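Local coordinates for hydrogen peroxide-inducible genes activator (Corynebacterium glutamicum, PDB 6G1D), which senses hydrogen peroxide and, as a LysR-family transcription factor, probably activates the genes induced by it, at residues Val104-Thr109 with Val152-Leu157; Lys165-Tyr170 with Leu284-Ser289. The protein carries 1 engineered substitution. All blocks are in the same frame, centred on the assembly; numbering follows the deposited sequence.

Interaction 1. Residues Val104-Thr109 with Val152-Leu157; sequences VGIIPT and VAMMAL. With SO4 (sulfate ion), chain M.
The flat groups where Gly105 meets Val152 and Met154 are peptides, joined at their N-H and C=O ends. Gly105 N gives an almost straight bond (174°) to Val152 O at 2.8 Å. The returning bond, from Met154 N to Gly105 O, is equally short at 2.8 Å, although its donor sits 29° out of the carbonyl plane. A weak third bond, Ile107 N to Met154 O at 3.3 Å, prolongs the parallel pairing just past the strand end. Val104, Ile106, Val152 and Met154 project from one face of this sheet; Ala153 lies on the other, beside Gly105, which has no side chain.

On the first face Val104 CG2 meets Val152 CG2 at 3.9 Å. The extended chain of Met154, CG anti to the backbone N (chi1 -177°), brings SD alongside Ile106 CG2, with CB close to the same methyl. Beyond the strand, Ile107 crosses Met155 at about a right angle, Ile107 CG2 lying 3.7 Å from Met155 CB.

The loop after Ile107 holds a sulfate ion, probably from the crystallisation liquor, whose O1 accepts a bond from Thr109 N at 2.9 Å. His207, Ser208 and Leu209 complete this anion site, consistent with a place in the peroxide-sensing pocket; Ser208 is probably the engineered residue.

Within the LysR substrate-binding domain, strand 100-106 runs between strands 129-135 and 152-156. Helix 111-125 covers Ile106 and Met154, helix 138-147 packs on Ile107 and Met155, and strand 267-287 continues the sheet beyond Ala153.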
ATOM      1  N   VAL B 104      -5.111   8.565 -22.054  1.00 37.76           N
ATOM      2  CA  VAL B 104      -4.273   7.530 -22.638  1.00 36.57           C
ATOM      3  C   VAL B 104      -3.432   6.905 -21.524  1.00 36.15           C
ATOM      4  O   VAL B 104      -2.708   7.587 -20.820  1.00 35.95           O
ATOM      5  CB  VAL B 104      -3.358   8.144 -23.716  1.00 35.56           C
ATOM      6  CG1 VAL B 104      -2.509   7.084 -24.372  1.00 34.55           C
ATOM      7  CG2 VAL B 104      -4.202   8.822 -24.801  1.00 36.18           C
ATOM      8  N   GLY B 105      -3.574   5.600 -21.355  1.00 40.24           N
ATOM      9  CA  GLY B 105      -2.736   4.830 -20.446  1.00 40.61           C
ATOM     10  C   GLY B 105      -1.510   4.394 -21.235  1.00 39.67           C
ATOM     11  O   GLY B 105      -1.630   4.016 -22.400  1.00 40.43           O
ATOM     12  N   ILE B 106      -0.330   4.469 -20.613  1.00 33.95           N
ATOM     13  CA  ILE B 106       0.885   3.981 -21.265  1.00 32.88           C
ATOM     14  C   ILE B 106       1.770   3.278 -20.254  1.00 32.77           C
ATOM     15  O   ILE B 106       1.946   3.777 -19.154  1.00 33.14           O
ATOM     16  CB  ILE B 106       1.707   5.111 -21.901  1.00 32.21           C
ATOM     17  CG1 ILE B 106       0.833   6.064 -22.721  1.00 32.88           C
ATOM     18  CG2 ILE B 106       2.825   4.537 -22.759  1.00 31.25           C
ATOM     19  CD1 ILE B 106       1.570   7.282 -23.293  1.00 32.90           C
ATOM     20  N   ILE B 107       2.348   2.150 -20.671  1.00 34.48           N
ATOM     21  CA  ILE B 107       3.298   1.411 -19.843  1.00 34.31           C
ATOM     22  C   ILE B 107       4.599   2.218 -19.582  1.00 34.52           C
ATOM     23  O   ILE B 107       5.034   3.007 -20.445  1.00 33.17           O
ATOM     24  CB  ILE B 107       3.613   0.018 -20.423  1.00 33.41           C
ATOM     25  CG1 ILE B 107       4.258   0.101 -21.808  1.00 33.60           C
ATOM     26  CG2 ILE B 107       2.351  -0.844 -20.483  1.00 35.12           C
ATOM     27  CD1 ILE B 107       4.761  -1.226 -22.312  1.00 36.47           C
ATOM     28  N   PRO B 108       5.196   2.061 -18.386  1.00 35.65           N
ATOM     29  CA  PRO B 108       6.304   2.941 -18.000  1.00 38.11           C
ATOM     30  C   PRO B 108       7.582   2.840 -18.835  1.00 34.89           C
ATOM     31  O   PRO B 108       8.363   3.790 -18.840  1.00 40.33           O
ATOM     32  CB  PRO B 108       6.625   2.523 -16.560  1.00 38.85           C
ATOM     33  CG  PRO B 108       5.509   1.686 -16.094  1.00 41.32           C
ATOM     34  CD  PRO B 108       4.729   1.216 -17.263  1.00 40.01           C
ATOM     35  N   THR B 109       7.806   1.705 -19.497  1.00 35.07           N
ATOM     36  CA  THR B 109       8.965   1.542 -20.360  1.00 36.41           C
ATOM     37  C   THR B 109       8.713   1.969 -21.810  1.00 33.68           C
ATOM     38  O   THR B 109       9.569   1.736 -22.651  1.00 32.46           O
ATOM     39  CB  THR B 109       9.513   0.088 -20.341  1.00 33.83           C
ATOM     40  OG1 THR B 109       8.581  -0.801 -20.960  1.00 34.71           O
ATOM     41  CG2 THR B 109       9.829  -0.342 -18.909  1.00 35.53           C
ATOM     42  N   VAL B 152      -7.918   4.516 -23.860  1.00 41.12           N
ATOM     43  CA  VAL B 152      -7.054   3.610 -24.611  0.55 41.99           C
ATOM     44  C   VAL B 152      -5.800   3.334 -23.775  1.00 41.00           C
ATOM     45  O   VAL B 152      -5.458   4.124 -22.902  1.00 41.40           O
ATOM     46  CB  VAL B 152      -6.639   4.176 -25.981  0.55 40.23           C
ATOM     47  CG1 VAL B 152      -7.809   4.278 -26.897  0.55 41.23           C
ATOM     48  CG2 VAL B 152      -5.961   5.522 -25.854  0.55 43.33           C
ATOM     49  N   ALA B 153      -5.135   2.219 -24.058  1.00 39.95           N
ATOM     50  CA  ALA B 153      -3.890   1.897 -23.395  1.00 39.11           C
ATOM     51  C   ALA B 153      -2.858   1.447 -24.421  1.00 38.20           C
ATOM     52  O   ALA B 153      -3.138   0.587 -25.255  1.00 40.44           O
ATOM     53  CB  ALA B 153      -4.129   0.833 -22.355  1.00 39.42           C
ATOM     54  N   MET B 154      -1.667   1.951 -24.271  1.00 38.50           N
ATOM     55  CA  MET B 154      -0.576   1.571 -25.097  1.00 37.72           C
ATOM     56  C   MET B 154       0.291   0.587 -24.322  1.00 36.59           C
ATOM     57  O   MET B 154       0.857   0.936 -23.364  1.00 37.09           O
ATOM     58  CB  MET B 154       0.199   2.805 -25.494  1.00 30.00           C
ATOM     59  CG  MET B 154       1.346   2.565 -26.429  1.00 30.00           C
ATOM     60  SD  MET B 154       2.232   4.059 -26.876  1.00 30.00           S
ATOM     61  CE  MET B 154       3.733   3.360 -27.317  1.00 30.00           C
ATOM     62  N   MET B 155       0.345  -0.651 -24.740  1.00 36.74           N
ATOM     63  CA  MET B 155       1.091  -1.688 -24.052  1.00 36.54           C
ATOM     64  C   MET B 155       1.631  -2.684 -25.041  1.00 36.32           C
ATOM     65  O   MET B 155       1.274  -2.652 -26.225  1.00 36.47           O
ATOM     66  CB  MET B 155       0.161  -2.403 -23.042  1.00 38.17           C
ATOM     67  CG  MET B 155      -0.933  -3.220 -23.687  1.00 42.08           C
ATOM     68  SD  MET B 155      -2.193  -3.705 -22.454  1.00 46.25           S
ATOM     69  CE  MET B 155      -3.173  -2.234 -22.649  1.00 53.50           C
ATOM     70  N   ALA B 156       2.310  -3.707 -24.526  1.00 38.34           N
ATOM     71  CA  ALA B 156       2.729  -4.838 -25.353  1.00 38.09           C
ATOM     72  C   ALA B 156       1.557  -5.780 -25.637  1.00 40.95           C
ATOM     73  O   ALA B 156       0.658  -5.951 -24.803  1.00 43.53           O
ATOM     74  CB  ALA B 156       3.874  -5.585 -24.714  1.00 40.08           C
ATOM     75  N   LEU B 157       1.555  -6.343 -26.839  1.00 40.85           N
ATOM     76  CA  LEU B 157       0.559  -7.291 -27.252  1.00 44.27           C
ATOM     77  C   LEU B 157       1.137  -8.698 -27.234  1.00 46.82           C
ATOM     78  O   LEU B 157       2.347  -8.857 -27.412  1.00 44.23           O
ATOM     79  CB  LEU B 157       0.125  -6.967 -28.682  1.00 44.48           C
ATOM     80  CG  LEU B 157      -0.508  -5.610 -28.912  1.00 43.88           C
ATOM     81  CD1 LEU B 157      -1.108  -5.617 -30.326  1.00 47.33           C
ATOM     82  CD2 LEU B 157      -1.552  -5.264 -27.874  1.00 44.66           C
TER
HETATM   83  S   SO4 M 402       6.449  -2.105 -18.518  1.00 57.88           S
HETATM   84  O1  SO4 M 402       6.599  -0.914 -19.671  1.00 58.60           O
HETATM   85  O2  SO4 M 402       4.943  -2.888 -18.343  1.00 61.32           O
HETATM   86  O3  SO4 M 402       7.668  -3.153 -18.959  1.00 58.58           O
HETATM   87  O4  SO4 M 402       6.761  -1.330 -17.134  1.00 57.97           O

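Interaction 2. Residues Lys165-Tyr170 with Leu284-Ser289; sequences KEIPLY and LVYRSS
An antiparallel strand pair in the mixed sheet of the LysR substrate-binding domain is built here from Lys165-Ile167 and Leu284-Tyr286. Lys165 faces Tyr286 as a hydrogen-bonded pair, with Lys165 N to Tyr286 O at 2.7 Å and the return bond at 3.0 Å between Tyr286 N and Lys165 O. Ile167 and Leu284 form the next such pair, in which Ile167 N to Leu284 O and Leu284 N to Ile167 O are both 2.8 Å. Between them, Glu166 and Val285 make a non-hydrogen-bonded pair.

The ring of Tyr286 is the focus of the side-chain packing. Lys165 CB lies over one face in a CH-pi contact, 3.9 Å from the ring centroid, while Ile167 CG1 comes in at the edge, in the ring plane. The lysine chain, bent at chi3 and chi4, follows the ring outward: Lys165 NZ makes a weak 3.5 Å hydrogen bond to Tyr286 OH, and Lys165 CG rests against Ser288 CB at 3.6 Å. On the opposite sheet face, Glu166 turns its carboxylate to Ser159, where OE2 is hydrogen-bonded to the serine hydroxyl.

Farther along, Leu169 and Tyr170 both face Ile282 in a classic beta bulge. Helix 293-316 covers the Ile167 and Leu169 side, with Phe296 edge-to-face on Tyr286, and strand 152-156 flanks Leu284 and Val285.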
ATOM      1  N   LYS B 165     -10.279  -4.685 -27.930  1.00 52.40           N
ATOM      2  CA  LYS B 165      -9.710  -4.722 -29.281  1.00 54.37           C
ATOM      3  C   LYS B 165      -8.270  -4.214 -29.211  1.00 47.15           C
ATOM      4  O   LYS B 165      -7.938  -3.397 -28.373  1.00 47.33           O
ATOM      5  CB  LYS B 165     -10.496  -3.866 -30.272  1.00 58.36           C
ATOM      6  CG  LYS B 165     -11.890  -4.395 -30.606  1.00 67.17           C
ATOM      7  CD  LYS B 165     -12.424  -3.889 -31.932  1.00 82.33           C
ATOM      8  CE  LYS B 165     -13.938  -3.607 -31.924  1.00 78.96           C
ATOM      9  NZ  LYS B 165     -14.244  -2.469 -32.843  1.00 80.35           N
ATOM     10  N   GLU B 166      -7.448  -4.677 -30.140  1.00 48.65           N
ATOM     11  CA  GLU B 166      -6.039  -4.350 -30.204  1.00 50.11           C
ATOM     12  C   GLU B 166      -5.705  -3.806 -31.587  1.00 50.45           C
ATOM     13  O   GLU B 166      -6.054  -4.436 -32.592  1.00 50.64           O
ATOM     14  CB  GLU B 166      -5.228  -5.623 -29.976  1.00 50.75           C
ATOM     15  CG  GLU B 166      -5.490  -6.276 -28.633  1.00 53.51           C
ATOM     16  CD  GLU B 166      -4.685  -7.515 -28.377  1.00 54.22           C
ATOM     17  OE1 GLU B 166      -4.162  -8.121 -29.335  1.00 63.59           O
ATOM     18  OE2 GLU B 166      -4.577  -7.867 -27.196  1.00 59.78           O
ATOM     19  N   ILE B 167      -5.040  -2.656 -31.637  1.00 40.25           N
ATOM     20  CA  ILE B 167      -4.510  -2.125 -32.888  1.00 40.50           C
ATOM     21  C   ILE B 167      -2.985  -2.294 -32.822  1.00 38.64           C
ATOM     22  O   ILE B 167      -2.360  -1.642 -31.993  1.00 37.34           O
ATOM     23  CB  ILE B 167      -4.840  -0.630 -33.095  1.00 39.36           C
ATOM     24  CG1 ILE B 167      -6.342  -0.378 -33.020  1.00 42.08           C
ATOM     25  CG2 ILE B 167      -4.366  -0.199 -34.481  1.00 40.32           C
ATOM     26  CD1 ILE B 167      -6.714   1.095 -32.962  1.00 40.54           C
ATOM     27  N   PRO B 168      -2.402  -3.170 -33.660  1.00 42.65           N
ATOM     28  CA  PRO B 168      -0.944  -3.301 -33.667  1.00 43.20           C
ATOM     29  C   PRO B 168      -0.301  -2.004 -34.149  1.00 42.86           C
ATOM     30  O   PRO B 168      -0.786  -1.402 -35.142  1.00 41.45           O
ATOM     31  CB  PRO B 168      -0.680  -4.415 -34.713  1.00 43.27           C
ATOM     32  CG  PRO B 168      -1.992  -5.024 -35.037  1.00 46.51           C
ATOM     33  CD  PRO B 168      -3.043  -4.061 -34.648  1.00 44.90           C
ATOM     34  N   LEU B 169       0.732  -1.547 -33.456  1.00 35.76           N
ATOM     35  CA  LEU B 169       1.397  -0.282 -33.837  1.00 34.89           C
ATOM     36  C   LEU B 169       2.728  -0.551 -34.509  1.00 35.83           C
ATOM     37  O   LEU B 169       2.928  -0.176 -35.661  1.00 35.16           O
ATOM     38  CB  LEU B 169       1.567   0.631 -32.636  1.00 33.77           C
ATOM     39  CG  LEU B 169       0.258   1.040 -31.928  1.00 34.29           C
ATOM     40  CD1 LEU B 169       0.560   1.857 -30.708  1.00 33.72           C
ATOM     41  CD2 LEU B 169      -0.609   1.839 -32.889  1.00 36.05           C
ATOM     42  N   TYR B 170       3.629  -1.213 -33.794  1.00 40.63           N
ATOM     43  CA  TYR B 170       4.971  -1.501 -34.305  1.00 40.78           C
ATOM     44  C   TYR B 170       5.671  -2.573 -33.462  1.00 37.70           C
ATOM     45  O   TYR B 170       5.265  -2.830 -32.328  1.00 37.09           O
ATOM     46  CB  TYR B 170       5.809  -0.220 -34.307  1.00 38.25           C
ATOM     47  CG  TYR B 170       5.797   0.520 -32.985  1.00 37.90           C
ATOM     48  CD1 TYR B 170       6.658   0.190 -31.952  1.00 34.30           C
ATOM     49  CD2 TYR B 170       4.904   1.565 -32.763  1.00 36.42           C
ATOM     50  CE1 TYR B 170       6.641   0.862 -30.756  1.00 35.67           C
ATOM     51  CE2 TYR B 170       4.879   2.239 -31.551  1.00 35.08           C
ATOM     52  CZ  TYR B 170       5.753   1.893 -30.561  1.00 36.74           C
ATOM     53  OH  TYR B 170       5.707   2.583 -29.390  1.00 33.35           O
ATOM     54  N   LEU B 284      -2.232  -0.598 -29.391  1.00 37.37           N
ATOM     55  CA  LEU B 284      -3.190   0.270 -28.747  1.00 39.39           C
ATOM     56  C   LEU B 284      -4.399  -0.594 -28.382  1.00 42.69           C
ATOM     57  O   LEU B 284      -4.953  -1.273 -29.240  1.00 41.82           O
ATOM     58  CB  LEU B 284      -3.574   1.412 -29.702  1.00 39.84           C
ATOM     59  CG  LEU B 284      -4.301   2.554 -29.047  1.00 42.55           C
ATOM     60  CD1 LEU B 284      -3.475   3.198 -27.936  1.00 41.34           C
ATOM     61  CD2 LEU B 284      -4.667   3.618 -30.088  1.00 47.34           C
ATOM     62  N   VAL B 285      -4.761  -0.599 -27.116  1.00 40.13           N
ATOM     63  CA  VAL B 285      -5.818  -1.476 -26.618  1.00 42.84           C
ATOM     64  C   VAL B 285      -6.989  -0.605 -26.179  1.00 41.56           C
ATOM     65  O   VAL B 285      -6.780   0.421 -25.513  1.00 42.37           O
ATOM     66  CB  VAL B 285      -5.296  -2.358 -25.445  1.00 42.15           C
ATOM     67  CG1 VAL B 285      -6.378  -3.306 -24.949  1.00 43.71           C
ATOM     68  CG2 VAL B 285      -4.110  -3.171 -25.884  1.00 43.62           C
ATOM     69  N   TYR B 286      -8.208  -1.021 -26.544  1.00 45.75           N
ATOM     70  CA  TYR B 286      -9.431  -0.359 -26.085  1.00 45.61           C
ATOM     71  C   TYR B 286     -10.634  -1.306 -25.953  1.00 45.43           C
ATOM     72  O   TYR B 286     -10.601  -2.426 -26.440  1.00 46.35           O
ATOM     73  CB  TYR B 286      -9.769   0.779 -27.027  1.00 44.37           C
ATOM     74  CG  TYR B 286     -10.161   0.366 -28.437  1.00 45.40           C
ATOM     75  CD1 TYR B 286      -9.222   0.284 -29.445  1.00 46.42           C
ATOM     76  CD2 TYR B 286     -11.482   0.129 -28.769  1.00 47.22           C
ATOM     77  CE1 TYR B 286      -9.568  -0.088 -30.731  1.00 48.03           C
ATOM     78  CE2 TYR B 286     -11.856  -0.200 -30.057  1.00 46.78           C
ATOM     79  CZ  TYR B 286     -10.899  -0.310 -31.035  1.00 51.22           C
ATOM     80  OH  TYR B 286     -11.298  -0.671 -32.300  1.00 51.15           O
ATOM     81  N   ARG B 287     -11.692  -0.843 -25.289  1.00 49.51           N
ATOM     82  CA  ARG B 287     -12.900  -1.672 -25.050  1.00 51.92           C
ATOM     83  C   ARG B 287     -13.603  -1.956 -26.366  1.00 54.40           C
ATOM     84  O   ARG B 287     -13.882  -1.026 -27.114  1.00 51.99           O
ATOM     85  CB  ARG B 287     -13.889  -0.964 -24.148  1.00 56.57           C
ATOM     86  CG  ARG B 287     -13.415  -0.759 -22.723  1.00 57.82           C
ATOM     87  CD  ARG B 287     -14.475  -0.009 -21.905  1.00 56.57           C
ATOM     88  NE  ARG B 287     -14.708   1.359 -22.353  1.00 60.08           N
ATOM     89  CZ  ARG B 287     -13.889   2.404 -22.146  1.00 62.58           C
ATOM     90  NH1 ARG B 287     -12.750   2.263 -21.436  1.00 54.30           N
ATOM     91  NH2 ARG B 287     -14.218   3.605 -22.629  1.00 55.51           N
ATOM     92  N   SER B 288     -13.880  -3.226 -26.669  1.00 56.30           N
ATOM     93  CA  SER B 288     -14.532  -3.579 -27.936  0.59 58.78           C
ATOM     94  C   SER B 288     -15.970  -3.036 -28.050  1.00 61.46           C
ATOM     95  O   SER B 288     -16.502  -2.915 -29.147  1.00 57.96           O
ATOM     96  CB  SER B 288     -14.492  -5.105 -28.153  0.59 61.65           C
ATOM     97  OG  SER B 288     -15.139  -5.775 -27.084  0.59 61.08           O
ATOM     98  N   SER B 289     -16.575  -2.676 -26.919  1.00 63.85           N
ATOM     99  CA  SER B 289     -17.857  -1.987 -26.919  1.00 63.74           C
ATOM    100  C   SER B 289     -17.761  -0.515 -27.369  1.00 64.20           C
ATOM    101  O   SER B 289     -18.770   0.092 -27.642  1.00 59.77           O
ATOM    102  CB  SER B 289     -18.462  -2.021 -25.511  1.00 65.48           C
ATOM    103  OG  SER B 289     -17.576  -1.394 -24.584  1.00 63.70           O
TER

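In the fold
From the N-terminal helix-turn-helix region the chain passes along helix 68-95 and enters the sheet at strand 100-106. Interaction 1 closes the first loop, two successive beta-alpha-beta units, through helix 111-125 to strand 129-135 and through helix 138-147 to strand 152-156. Strand 164-179 follows directly, and interaction 2 closes a second, longer loop when strand 267-287 comes back beside it. The two loops run in series, neither nesting nor crossing. Strands 152-156 and 267-287 are neighbours in the sheet, so the contacts meet sidelong: Ala153 O and Val285 N, 2.7 Å apart, probably share a hydrogen bond, and Met155 CE packs on Val285 CG2. Early and late parts of the domain thus share one sheet.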